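Local structure of endoglucanase A (Clostridium acetobutylicum, 3IK2) at residues K173-D178 / P217-F222; P224-F229 / W250-Y255; T415-D420 / T429-T434. The protein probably hydrolyses internal beta-1,4-glucosidic bonds of cellulose and related glucans, as a secreted family 44 glycoside hydrolase built round a TIM-like barrel. All coordinates share one frame; numbering follows the deposited sequence.

Contact 1. Residues K173-D178 / P217-F222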
loop_
_atom_site.group_PDB
_atom_site.type_symbol
_atom_site.label_atom_id
_atom_site.label_comp_id
_atom_site.label_asym_id
_atom_site.label_seq_id
_atom_site.Cartn_x
_atom_site.Cartn_y
_atom_site.Cartn_z
ATOM N N LYS A 173 1.790 7.674 12.856
ATOM C CA LYS A 173 1.116 8.638 12.024
ATOM C C LYS A 173 -0.271 8.222 11.548
ATOM O O LYS A 173 -1.145 9.091 11.402
ATOM C CB LYS A 173 2.009 9.043 10.860
ATOM C CG LYS A 173 3.083 10.076 11.220
ATOM C CD LYS A 173 3.876 10.478 9.996
ATOM C CE LYS A 173 4.943 11.542 10.331
ATOM N NZ LYS A 173 6.139 10.930 11.001
ATOM N N GLY A 174 -0.460 6.915 11.287
ATOM C CA GLY A 174 -1.707 6.386 10.686
ATOM C C GLY A 174 -2.376 5.229 11.417
ATOM O O GLY A 174 -1.709 4.367 12.012
ATOM N N TYR A 175 -3.702 5.222 11.384
ATOM C CA TYR A 175 -4.514 4.145 11.974
ATOM C C TYR A 175 -5.437 3.574 10.925
ATOM O O TYR A 175 -6.162 4.305 10.257
ATOM C CB TYR A 175 -5.334 4.633 13.200
ATOM C CG TYR A 175 -4.432 4.941 14.372
ATOM C CD1 TYR A 175 -4.124 3.953 15.326
ATOM C CD2 TYR A 175 -3.872 6.224 14.535
ATOM C CE1 TYR A 175 -3.246 4.220 16.397
ATOM C CE2 TYR A 175 -3.014 6.498 15.590
ATOM C CZ TYR A 175 -2.707 5.492 16.512
ATOM O OH TYR A 175 -1.873 5.796 17.548
ATOM N N SER A 176 -5.417 2.256 10.788
ATOM C CA SER A 176 -6.311 1.579 9.854
ATOM C C SER A 176 -7.585 1.177 10.595
ATOM O O SER A 176 -7.532 0.692 11.749
ATOM C CB SER A 176 -5.655 0.345 9.207
ATOM O OG SER A 176 -6.543 -0.275 8.261
ATOM N N LEU A 177 -8.716 1.411 9.941
ATOM C CA LEU A 177 -10.045 1.049 10.466
ATOM C C LEU A 177 -10.279 -0.449 10.167
ATOM O O LEU A 177 -10.993 -0.810 9.207
ATOM C CB LEU A 177 -11.118 1.951 9.838
ATOM C CG LEU A 177 -11.386 3.411 10.328
ATOM C CD1 LEU A 177 -10.409 4.007 11.379
ATOM C CD2 LEU A 177 -11.633 4.386 9.188
ATOM N N ASP A 178 -9.665 -1.314 10.993
ATOM C CA ASP A 178 -9.706 -2.769 10.781
ATOM C C ASP A 178 -9.149 -3.161 9.397
ATOM O O ASP A 178 -8.228 -2.524 8.888
ATOM C CB ASP A 178 -11.134 -3.338 11.028
ATOM C CG ASP A 178 -11.124 -4.799 11.455
ATOM O OD1 ASP A 178 -10.752 -5.664 10.616
ATOM O OD2 ASP A 178 -11.509 -5.081 12.622
ATOM N N PRO A 217 -5.692 14.006 17.577
ATOM C CA PRO A 217 -6.274 14.842 16.519
ATOM C C PRO A 217 -5.436 14.911 15.237
ATOM O O PRO A 217 -5.973 15.156 14.173
ATOM C CB PRO A 217 -6.409 16.254 17.188
ATOM C CG PRO A 217 -6.451 15.972 18.648
ATOM C CD PRO A 217 -5.627 14.721 18.873
ATOM N N ALA A 218 -4.141 14.679 15.356
ATOM C CA ALA A 218 -3.169 14.830 14.257
ATOM C C ALA A 218 -2.933 13.506 13.512
ATOM O O ALA A 218 -2.296 13.480 12.470
ATOM C CB ALA A 218 -1.839 15.358 14.831
ATOM N N ALA A 219 -3.443 12.405 14.054
ATOM C CA ALA A 219 -3.273 11.111 13.406
ATOM C C ALA A 219 -4.257 10.946 12.250
ATOM O O ALA A 219 -5.362 11.502 12.252
ATOM C CB ALA A 219 -3.413 9.993 14.409
ATOM N N GLU A 220 -3.832 10.179 11.256
ATOM C CA GLU A 220 -4.595 9.987 10.019
ATOM C C GLU A 220 -5.332 8.645 10.011
ATOM O O GLU A 220 -4.835 7.639 10.566
ATOM C CB GLU A 220 -3.657 10.060 8.823
ATOM C CG GLU A 220 -3.279 11.485 8.457
ATOM C CD GLU A 220 -2.210 11.527 7.371
ATOM O OE1 GLU A 220 -1.601 10.469 7.059
ATOM O OE2 GLU A 220 -1.950 12.630 6.853
ATOM N N THR A 221 -6.518 8.643 9.391
ATOM C CA THR A 221 -7.362 7.442 9.351
ATOM C C THR A 221 -7.446 6.914 7.947
ATOM O O THR A 221 -7.515 7.693 6.988
ATOM C CB THR A 221 -8.805 7.688 9.890
ATOM O OG1 THR A 221 -9.361 8.827 9.237
ATOM C CG2 THR A 221 -8.770 7.896 11.403
ATOM N N PHE A 222 -7.417 5.582 7.859
ATOM C CA PHE A 222 -7.346 4.850 6.601
ATOM C C PHE A 222 -8.541 3.928 6.635
ATOM O O PHE A 222 -8.661 3.107 7.576
ATOM C CB PHE A 222 -6.048 3.998 6.505
ATOM C CG PHE A 222 -4.780 4.815 6.253
ATOM C CD1 PHE A 222 -4.332 5.749 7.194
ATOM C CD2 PHE A 222 -4.051 4.645 5.075
ATOM C CE1 PHE A 222 -3.192 6.511 6.964
ATOM C CE2 PHE A 222 -2.880 5.373 4.833
ATOM C CZ PHE A 222 -2.449 6.336 5.775
HETATM O O HOH W 1 -0.432 11.853 10.981
#
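A219 sets its CB against the rim of the Y175 ring, 3.7 Å from CE2 and close to the ring plane. Its small methyl fits where the chain enters the sheet, against V212 of helix 198-215, while a water bridges the O of its predecessor A218 and K173 O. E220 then opens the parallel pairing: its N donates to K173 O (2.9 Å) almost straight, at 170°, and its O takes the N-H of Y175 (2.8 Å). The acid's extended side chain leaves on the face it shares with F222; its carboxylate is hydrogen-bonded by the Y98 hydroxyl and forms a salt bridge with K347, so its charge is partnered. T221, on the other face with Y175, suits a strand because it is branched at CB, and its OG1 bonds to L270 O. F222 N reaches Y175 O in a more bent bond (141°), and F222 O receives the N-H of L177 (2.9 Å). With CG beside the backbone N (chi1 -74°), the F222 ring swings back along the strand until CE1 is 4.0 Å from G174 CA; glycine, having no side chain, allows this approach. L177 sets CB and CD2 beside F222 O (3.5 and 3.6 Å) and centres an inverse gamma turn where its strand ends, while S176 OG bonds to D178 O. Y175 and T221 face helix 198-215, with E220 and F222 on the barrel's inner side: neighbouring parallel strands of a beta-alpha-beta crossover, the repeating step of a TIM barrel.

Contact 2. Residues P224-F229 / W250-Y255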
loop_
_atom_site.group_PDB
_atom_site.type_symbol
_atom_site.label_atom_id
_atom_site.label_comp_id
_atom_site.label_asym_id
_atom_site.label_seq_id
_atom_site.Cartn_x
_atom_site.Cartn_y
_atom_site.Cartn_z
ATOM N N PRO A 224 -11.970 2.222 3.690
ATOM C CA PRO A 224 -12.352 1.131 4.587
ATOM C C PRO A 224 -11.398 -0.061 4.583
ATOM O O PRO A 224 -11.667 -1.022 5.287
ATOM C CB PRO A 224 -13.747 0.708 4.050
ATOM C CG PRO A 224 -14.016 1.581 2.868
ATOM C CD PRO A 224 -12.686 2.114 2.413
ATOM N N ALA A 225 -10.290 0.016 3.841
ATOM C CA ALA A 225 -9.373 -1.129 3.586
ATOM C C ALA A 225 -10.076 -2.255 2.845
ATOM O O ALA A 225 -10.091 -3.408 3.284
ATOM C CB ALA A 225 -8.691 -1.649 4.879
ATOM N N LEU A 226 -10.630 -1.900 1.691
ATOM C CA LEU A 226 -11.374 -2.809 0.838
ATOM C C LEU A 226 -10.450 -3.800 0.129
ATOM O O LEU A 226 -9.394 -3.416 -0.391
ATOM C CB LEU A 226 -12.140 -1.991 -0.195
ATOM C CG LEU A 226 -13.046 -0.911 0.374
ATOM C CD1 LEU A 226 -13.501 0.061 -0.759
ATOM C CD2 LEU A 226 -14.204 -1.516 1.104
ATOM N N PHE A 227 -10.860 -5.059 0.096
ATOM C CA PHE A 227 -10.020 -6.162 -0.386
ATOM C C PHE A 227 -9.679 -6.135 -1.885
ATOM O O PHE A 227 -8.690 -6.740 -2.317
ATOM C CB PHE A 227 -10.651 -7.506 0.024
ATOM C CG PHE A 227 -11.678 -8.069 -0.959
ATOM C CD1 PHE A 227 -11.276 -8.856 -2.045
ATOM C CD2 PHE A 227 -13.038 -7.875 -0.761
ATOM C CE1 PHE A 227 -12.213 -9.383 -2.929
ATOM C CE2 PHE A 227 -13.998 -8.439 -1.639
ATOM C CZ PHE A 227 -13.581 -9.170 -2.719
ATOM N N GLY A 228 -10.501 -5.448 -2.681
ATOM C CA GLY A 228 -10.469 -5.663 -4.131
ATOM C C GLY A 228 -11.688 -5.151 -4.867
ATOM O O GLY A 228 -12.619 -4.659 -4.251
ATOM N N PHE A 229 -11.699 -5.271 -6.198
ATOM C CA PHE A 229 -12.660 -4.518 -6.980
ATOM C C PHE A 229 -14.105 -4.829 -6.612
ATOM O O PHE A 229 -14.974 -3.945 -6.657
ATOM C CB PHE A 229 -12.447 -4.727 -8.498
ATOM C CG PHE A 229 -13.156 -3.717 -9.329
ATOM C CD1 PHE A 229 -12.474 -2.616 -9.826
ATOM C CD2 PHE A 229 -14.531 -3.838 -9.579
ATOM C CE1 PHE A 229 -13.142 -1.652 -10.601
ATOM C CE2 PHE A 229 -15.211 -2.874 -10.323
ATOM C CZ PHE A 229 -14.519 -1.785 -10.852
ATOM N N TRP A 250 -20.813 3.225 -7.681
ATOM C CA TRP A 250 -20.235 2.118 -6.914
ATOM C C TRP A 250 -20.134 2.442 -5.439
ATOM O O TRP A 250 -20.477 3.554 -5.021
ATOM C CB TRP A 250 -18.880 1.641 -7.500
ATOM C CG TRP A 250 -17.736 2.653 -7.571
ATOM C CD1 TRP A 250 -17.823 4.015 -7.431
ATOM C CD2 TRP A 250 -16.360 2.375 -7.884
ATOM N NE1 TRP A 250 -16.577 4.589 -7.583
ATOM C CE2 TRP A 250 -15.666 3.613 -7.878
ATOM C CE3 TRP A 250 -15.639 1.196 -8.164
ATOM C CZ2 TRP A 250 -14.280 3.712 -8.157
ATOM C CZ3 TRP A 250 -14.248 1.303 -8.430
ATOM C CH2 TRP A 250 -13.596 2.551 -8.415
ATOM N N PHE A 251 -19.715 1.453 -4.645
ATOM C CA PHE A 251 -19.685 1.605 -3.192
ATOM C C PHE A 251 -18.700 2.689 -2.768
ATOM O O PHE A 251 -18.927 3.343 -1.785
ATOM C CB PHE A 251 -19.419 0.248 -2.476
ATOM C CG PHE A 251 -19.077 0.391 -1.003
ATOM C CD1 PHE A 251 -20.084 0.444 -0.040
ATOM C CD2 PHE A 251 -17.741 0.510 -0.584
ATOM C CE1 PHE A 251 -19.756 0.592 1.339
ATOM C CE2 PHE A 251 -17.424 0.675 0.789
ATOM C CZ PHE A 251 -18.420 0.712 1.734
ATOM N N ILE A 252 -17.609 2.878 -3.512
ATOM C CA ILE A 252 -16.635 3.954 -3.234
ATOM C C ILE A 252 -17.250 5.357 -3.127
ATOM O O ILE A 252 -16.893 6.124 -2.220
ATOM C CB ILE A 252 -15.359 3.872 -4.197
ATOM C CG1 ILE A 252 -14.403 2.753 -3.705
ATOM C CG2 ILE A 252 -14.651 5.253 -4.320
ATOM C CD1 ILE A 252 -13.230 2.396 -4.613
ATOM N N ASP A 253 -18.178 5.681 -4.036
ATOM C CA ASP A 253 -18.961 6.940 -4.012
ATOM C C ASP A 253 -19.860 7.038 -2.762
ATOM O O ASP A 253 -19.871 8.029 -2.082
ATOM C CB ASP A 253 -19.863 7.039 -5.267
ATOM C CG ASP A 253 -19.066 7.193 -6.559
ATOM O OD1 ASP A 253 -17.864 7.528 -6.492
ATOM O OD2 ASP A 253 -19.651 6.974 -7.651
ATOM N N TYR A 254 -20.615 5.987 -2.489
ATOM C CA TYR A 254 -21.414 5.891 -1.285
ATOM C C TYR A 254 -20.547 6.148 -0.072
ATOM O O TYR A 254 -20.938 6.914 0.822
ATOM C CB TYR A 254 -22.063 4.513 -1.176
ATOM C CG TYR A 254 -22.682 4.195 0.196
ATOM C CD1 TYR A 254 -23.963 4.626 0.536
ATOM C CD2 TYR A 254 -21.968 3.449 1.146
ATOM C CE1 TYR A 254 -24.511 4.324 1.823
ATOM C CE2 TYR A 254 -22.501 3.136 2.383
ATOM C CZ TYR A 254 -23.766 3.567 2.713
ATOM O OH TYR A 254 -24.244 3.226 3.948
ATOM N N TYR A 255 -19.402 5.470 -0.022
ATOM C CA TYR A 255 -18.542 5.535 1.143
ATOM C C TYR A 255 -17.947 6.931 1.323
ATOM O O TYR A 255 -18.024 7.478 2.423
ATOM C CB TYR A 255 -17.442 4.460 1.083
ATOM C CG TYR A 255 -16.516 4.490 2.299
ATOM C CD1 TYR A 255 -16.920 3.964 3.524
ATOM C CD2 TYR A 255 -15.241 5.047 2.208
ATOM C CE1 TYR A 255 -16.081 3.987 4.633
ATOM C CE2 TYR A 255 -14.387 5.083 3.305
ATOM C CZ TYR A 255 -14.811 4.542 4.513
ATOM O OH TYR A 255 -13.965 4.580 5.593
#
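P224 lies flat on Y255: its CG sits over the middle of the phenol ring, 3.4 Å from the centroid and only 9° off the normal, a CH-pi contact. The two side chains approach from opposite directions, and proline suits the place because its rigid ring, following a cis peptide bond, lies along the aromatic face, with CD, next to the nitrogen, also near CE2 of Y255. Y255 is in position because its CG stands anti to the backbone N, which sends the ring from the helix toward the strand, and its OH is hydrogen-bonded to D205 of helix 198-215. The same CG of P224 also meets F251, but there it comes to the ring's edge, 4.1 Å from CE2. L226 divides its two methyls between successive helix residues: CD2 touches F251 CE2 (3.9 Å) and CD1 the CG1 of I252 (4.1 Å), so the branched leucine fills the angle between a flat ring and a beta-branched chain. This is the strand-to-helix layer of the TIM barrel. Strand 224-226 and helix 251-255 run antiparallel at 173°, their axes 11.7 Å apart, a spacing bridged by apolar side chains with no hydrogen bond across. Farther along, F229 and W250 meet at a slant, CE1 to CZ3 at 3.8 Å, with the phenyl and six-membered ring planes turned 44° to each other. W250 occupies the N-cap position of helix 251-266, and its CG lies between the backbone N and the carbonyl carbon, folding the indole back so that I252 CB covers one face near the rim. Its NE1 bonds to S338 OG and weakly to D253 OD1, while W327 meets the indole nearly at right angles.

Contact 3. Residues T415-D420 / T429-T434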
loop_
_atom_site.group_PDB
_atom_site.type_symbol
_atom_site.label_atom_id
_atom_site.label_comp_id
_atom_site.label_asym_id
_atom_site.label_seq_id
_atom_site.Cartn_x
_atom_site.Cartn_y
_atom_site.Cartn_z
ATOM N N THR A 415 9.658 15.355 -6.606
ATOM C CA THR A 415 8.706 16.031 -7.502
ATOM C C THR A 415 8.697 15.360 -8.854
ATOM O O THR A 415 9.686 15.430 -9.566
ATOM C CB THR A 415 9.065 17.523 -7.702
ATOM O OG1 THR A 415 9.467 18.086 -6.452
ATOM C CG2 THR A 415 7.883 18.314 -8.267
ATOM N N ASP A 416 7.581 14.722 -9.202
ATOM C CA ASP A 416 7.428 14.095 -10.507
ATOM C C ASP A 416 7.239 15.186 -11.561
ATOM O O ASP A 416 6.568 16.176 -11.305
ATOM C CB ASP A 416 6.223 13.146 -10.512
ATOM C CG ASP A 416 5.923 12.582 -11.890
ATOM O OD1 ASP A 416 4.950 13.047 -12.512
ATOM O OD2 ASP A 416 6.667 11.692 -12.365
ATOM N N VAL A 417 7.847 15.002 -12.730
ATOM C CA VAL A 417 7.707 15.951 -13.825
ATOM C C VAL A 417 7.339 15.212 -15.091
ATOM O O VAL A 417 7.491 13.997 -15.171
ATOM C CB VAL A 417 8.982 16.859 -14.038
ATOM C CG1 VAL A 417 9.361 17.641 -12.724
ATOM C CG2 VAL A 417 10.164 16.060 -14.548
ATOM N N LYS A 418 6.825 15.958 -16.065
ATOM C CA LYS A 418 6.493 15.444 -17.381
ATOM C C LYS A 418 7.594 14.568 -17.977
ATOM O O LYS A 418 8.711 15.015 -18.159
ATOM C CB LYS A 418 6.197 16.603 -18.332
ATOM C CG LYS A 418 5.967 16.139 -19.763
ATOM C CD LYS A 418 5.492 17.306 -20.607
ATOM C CE LYS A 418 5.660 17.017 -22.104
ATOM N NZ LYS A 418 5.079 18.141 -22.925
ATOM N N CYS A 419 7.240 13.327 -18.297
ATOM C CA CYS A 419 8.163 12.363 -18.827
ATOM C C CYS A 419 7.355 11.413 -19.684
ATOM O O CYS A 419 6.843 10.395 -19.198
ATOM C CB CYS A 419 8.867 11.605 -17.708
ATOM S SG CYS A 419 10.269 10.636 -18.277
ATOM N N ASP A 420 7.218 11.774 -20.962
ATOM C CA ASP A 420 6.369 11.029 -21.898
ATOM C C ASP A 420 7.213 10.171 -22.805
ATOM O O ASP A 420 8.069 10.681 -23.539
ATOM C CB ASP A 420 5.513 11.967 -22.761
ATOM C CG ASP A 420 4.543 12.811 -21.933
ATOM O OD1 ASP A 420 4.036 12.316 -20.898
ATOM O OD2 ASP A 420 4.262 13.963 -22.329
ATOM N N THR A 429 8.659 5.151 -18.225
ATOM C CA THR A 429 9.624 6.232 -17.923
ATOM C C THR A 429 9.019 7.214 -16.916
ATOM O O THR A 429 7.894 7.684 -17.095
ATOM C CB THR A 429 10.062 7.050 -19.190
ATOM O OG1 THR A 429 8.906 7.672 -19.795
ATOM C CG2 THR A 429 10.826 6.153 -20.216
ATOM N N TYR A 430 9.780 7.496 -15.860
ATOM C CA TYR A 430 9.397 8.456 -14.822
ATOM C C TYR A 430 10.572 9.393 -14.643
ATOM O O TYR A 430 11.707 8.958 -14.650
ATOM C CB TYR A 430 9.003 7.728 -13.486
ATOM C CG TYR A 430 7.879 6.704 -13.707
ATOM C CD1 TYR A 430 6.555 7.112 -13.824
ATOM C CD2 TYR A 430 8.159 5.333 -13.868
ATOM C CE1 TYR A 430 5.533 6.197 -14.079
ATOM C CE2 TYR A 430 7.148 4.415 -14.097
ATOM C CZ TYR A 430 5.842 4.857 -14.213
ATOM O OH TYR A 430 4.821 3.963 -14.447
ATOM N N ALA A 431 10.299 10.681 -14.527
ATOM C CA ALA A 431 11.340 11.669 -14.210
ATOM C C ALA A 431 10.944 12.450 -12.985
ATOM O O ALA A 431 9.751 12.738 -12.781
ATOM C CB ALA A 431 11.580 12.611 -15.402
ATOM N N SER A 432 11.926 12.789 -12.160
ATOM C CA SER A 432 11.672 13.608 -10.987
ATOM C C SER A 432 12.764 14.654 -10.747
ATOM O O SER A 432 13.946 14.479 -11.119
ATOM C CB SER A 432 11.515 12.749 -9.722
ATOM O OG SER A 432 12.729 12.095 -9.426
ATOM N N VAL A 433 12.362 15.732 -10.089
ATOM C CA VAL A 433 13.325 16.733 -9.652
ATOM C C VAL A 433 13.290 16.712 -8.111
ATOM O O VAL A 433 12.399 16.123 -7.530
ATOM C CB VAL A 433 13.044 18.108 -10.372
ATOM C CG1 VAL A 433 13.453 19.248 -9.551
ATOM C CG2 VAL A 433 13.750 18.159 -11.747
ATOM N N THR A 434 14.290 17.296 -7.461
ATOM C CA THR A 434 14.374 17.326 -6.006
ATOM C C THR A 434 14.224 18.797 -5.591
ATOM O O THR A 434 15.018 19.653 -6.012
ATOM C CB THR A 434 15.712 16.690 -5.525
ATOM O OG1 THR A 434 15.816 15.345 -6.033
ATOM C CG2 THR A 434 15.824 16.675 -3.997
HETATM O O HOH W 2 7.079 11.369 -14.776
HETATM O O HOH W 3 6.173 9.545 -16.588
#
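T415 and V433 join their backbones twice, V433 N to T415 O at 2.7 Å and T415 N to V433 O at 3.0 Å, as a hydrogen-bonded antiparallel pair. One step on, D416 and S432 form a non-hydrogen-bonded pair, and V417 N then donates to A431 O (3.0 Å), well tilted from the carbonyl plane. The strands cross at 126°, and as they diverge water enters: one lies near V417 O and the D416 carboxylate, another between C419 O and T429 O. T429 OG1 adds only a weak bond to C419 O. V417 and A431 share one face of the sheet, and C419 packs against A431. A431 CB touches V417 CG2 (3.8 Å) and C419 CB (3.7 Å), an alanine being small enough to sit between both. C419 SG, anti to its own N (chi1 -168°), extends to T429 CB (3.7 Å). The hairpin is an inner part of the mixed sheet: strand 2-15 flanks 415-421, with V5 and I7 against C419, and strand 440-447 flanks 427-433, while on helix 361-376 K376 is touched by D416 and D369 is hydrogen-bonded by the OH of Y430.

How the contacts relate
Contacts 1 and 2 belong to the barrel and share strand 220-226, the first pairing it with its neighbour in the sheet, the second packing its far end on the helix layer. They also touch, L177 CD2 coming near Y255 OH and A225 CB near S176 OG. Their chemistry differs accordingly: backbone hydrogen bonds in contact 1, aromatic and aliphatic packing in contact 2. Contact 3 also uses strand pairing, antiparallel within a hairpin and less regular. It lies farther from the centre of the chain, about 30 Å centre to centre from each of the others, in the mixed sheet beside the barrel. Contact 2 is wholly buried, while contacts 1 and 3 each keep a few partly exposed residues.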